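Local coordinates for protein 5'-tyrosyl-DNA phosphodiesterase (Caenorhabditis elegans, PDB 4FVA) that belongs to the endonuclease/exonuclease/phosphatase family with a DNase I-like fold and carries a magnesium ion, at residues Met33-His38 and Cys242-His247. Sequence-based numbering, arbitrary orientation.
Sequences MKAVAH and CFPSDH
Pro-244 rests its ring against one face of the helix, meeting Ala-35 and Val-36, in a contact carried mainly by apolar side chains. Two of its ring carbons do the touching: CG of Pro-244 faces CB of Ala-35 at 4.2 Å, while CB of Pro-244 lies 4.0 Å from CG2 of Val-36. That methyl is placed by the valine's first torsion (168°), which sets CG1 anti to the backbone N and leaves CG2 beside that nitrogen, on the side where the proline sits. The valine and proline side chains approach at a slant. Met-33 starts out pointing away from the loop, but its first two torsions bend the chain and chi3, 89°, turns CE toward the loop, 4.5 Å from O of Pro-244, a loose approach; this carbonyl is hydrogen-bonded by NE of Arg-32, one residue earlier on the helix.

Beyond the proline, the loop is braced by an ST turn: OG of Ser-245 accepts a nearly straight hydrogen bond from N of His-247 at 3.0 Å (170°), and is also hydrogen-bonded to O of Asn-20. Within the DNase I-like fold, the contact packs helix 29-43, which flanks the mixed six-strand sheet, against the loop joining two of its strands, 226-232 and 249-255, with the side chain of Met-33 about 10 Å from the magnesium ion bound by Asp-22 and Glu-52; Trp-19 of strand 13-20 touches both Val-36 and Pro-244, and Ile-61 of helix 59-62 also packs on Val-36.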
loop_
_atom_site.group_PDB
_atom_site.type_symbol
_atom_site.label_atom_id
_atom_site.label_comp_id
_atom_site.label_asym_id
_atom_site.label_seq_id
_atom_site.Cartn_x
_atom_site.Cartn_y
_atom_site.Cartn_z
ATOM N N MET A 33 -15.051 3.218 -7.194
ATOM C CA MET A 33 -13.783 3.280 -7.932
ATOM C C MET A 33 -13.568 4.678 -8.533
ATOM O O MET A 33 -12.450 5.174 -8.572
ATOM C CB MET A 33 -13.690 2.200 -9.017
ATOM C CG MET A 33 -13.678 0.755 -8.489
ATOM S SD MET A 33 -12.386 0.434 -7.272
ATOM C CE MET A 33 -13.254 0.872 -5.776
ATOM N N LYS A 34 -14.649 5.308 -8.995
ATOM C CA LYS A 34 -14.575 6.698 -9.440
ATOM C C LYS A 34 -14.123 7.597 -8.295
ATOM O O LYS A 34 -13.338 8.511 -8.501
ATOM C CB LYS A 34 -15.927 7.186 -9.975
ATOM C CG LYS A 34 -16.333 6.581 -11.314
ATOM C CD LYS A 34 -17.719 7.098 -11.732
ATOM C CE LYS A 34 -18.135 6.549 -13.097
ATOM N NZ LYS A 34 -19.522 6.956 -13.489
ATOM N N ALA A 35 -14.645 7.357 -7.093
ATOM C CA ALA A 35 -14.229 8.131 -5.916
ATOM C C ALA A 35 -12.754 7.894 -5.594
ATOM O O ALA A 35 -12.021 8.831 -5.235
ATOM C CB ALA A 35 -15.113 7.815 -4.705
ATOM N N VAL A 36 -12.322 6.637 -5.695
ATOM C CA VAL A 36 -10.912 6.335 -5.488
ATOM C C VAL A 36 -10.046 7.145 -6.465
ATOM O O VAL A 36 -9.096 7.802 -6.061
ATOM C CB VAL A 36 -10.605 4.823 -5.646
ATOM C CG1 VAL A 36 -9.089 4.594 -5.708
ATOM C CG2 VAL A 36 -11.215 4.017 -4.478
ATOM N N ALA A 37 -10.375 7.100 -7.749
ATOM C CA ALA A 37 -9.576 7.824 -8.729
ATOM C C ALA A 37 -9.615 9.325 -8.445
ATOM O O ALA A 37 -8.606 10.017 -8.586
ATOM C CB ALA A 37 -10.040 7.515 -10.148
ATOM N N HIS A 38 -10.778 9.811 -8.030
ATOM C CA HIS A 38 -10.942 11.211 -7.666
ATOM C C HIS A 38 -10.000 11.631 -6.536
ATOM O O HIS A 38 -9.315 12.663 -6.619
ATOM C CB HIS A 38 -12.393 11.468 -7.257
ATOM C CG HIS A 38 -12.737 12.914 -7.117
ATOM N ND1 HIS A 38 -12.542 13.618 -5.945
ATOM C CD2 HIS A 38 -13.271 13.793 -7.999
ATOM C CE1 HIS A 38 -12.936 14.867 -6.117
ATOM N NE2 HIS A 38 -13.386 14.997 -7.354
ATOM N N CYS A 242 -21.706 5.532 0.933
ATOM C CA CYS A 242 -20.693 4.629 1.474
ATOM C C CYS A 242 -19.301 5.253 1.340
ATOM O O CYS A 242 -19.114 6.262 0.628
ATOM C CB CYS A 242 -20.761 3.273 0.787
ATOM S SG CYS A 242 -20.353 3.373 -0.963
ATOM N N PHE A 243 -18.327 4.682 2.043
ATOM C CA PHE A 243 -16.952 5.112 1.889
ATOM C C PHE A 243 -16.373 4.454 0.643
ATOM O O PHE A 243 -16.893 3.434 0.185
ATOM C CB PHE A 243 -16.148 4.754 3.130
ATOM C CG PHE A 243 -16.648 5.428 4.385
ATOM C CD1 PHE A 243 -16.226 6.712 4.712
ATOM C CD2 PHE A 243 -17.541 4.780 5.235
ATOM C CE1 PHE A 243 -16.675 7.341 5.863
ATOM C CE2 PHE A 243 -18.008 5.410 6.395
ATOM C CZ PHE A 243 -17.579 6.684 6.709
ATOM N N PRO A 244 -15.314 5.047 0.064
ATOM C CA PRO A 244 -14.711 4.414 -1.116
ATOM C C PRO A 244 -14.297 2.981 -0.819
ATOM O O PRO A 244 -14.433 2.096 -1.657
ATOM C CB PRO A 244 -13.467 5.282 -1.378
ATOM C CG PRO A 244 -13.844 6.646 -0.839
ATOM C CD PRO A 244 -14.665 6.328 0.407
ATOM N N SER A 245 -13.819 2.761 0.396
ATOM C CA SER A 245 -13.345 1.447 0.820
ATOM C C SER A 245 -13.618 1.259 2.300
ATOM O O SER A 245 -13.835 2.232 3.008
ATOM C CB SER A 245 -11.838 1.330 0.553
ATOM O OG SER A 245 -11.314 0.126 1.089
ATOM N N ASP A 246 -13.574 0.019 2.776
ATOM C CA ASP A 246 -13.660 -0.228 4.212
ATOM C C ASP A 246 -12.329 0.077 4.903
ATOM O O ASP A 246 -12.251 0.037 6.138
ATOM C CB ASP A 246 -14.139 -1.654 4.525
ATOM C CG ASP A 246 -13.173 -2.714 4.049
ATOM O OD1 ASP A 246 -12.547 -2.538 2.976
ATOM O OD2 ASP A 246 -13.030 -3.736 4.755
ATOM N N HIS A 247 -11.286 0.340 4.105
ATOM C CA HIS A 247 -9.987 0.835 4.612
ATOM C C HIS A 247 -9.788 2.335 4.325
ATOM O O HIS A 247 -10.207 2.829 3.280
ATOM C CB HIS A 247 -8.800 0.106 3.956
ATOM C CG HIS A 247 -8.662 -1.336 4.342
ATOM N ND1 HIS A 247 -7.600 -1.806 5.085
ATOM C CD2 HIS A 247 -9.425 -2.418 4.050
ATOM C CE1 HIS A 247 -7.728 -3.110 5.261
ATOM N NE2 HIS A 247 -8.827 -3.506 4.642
#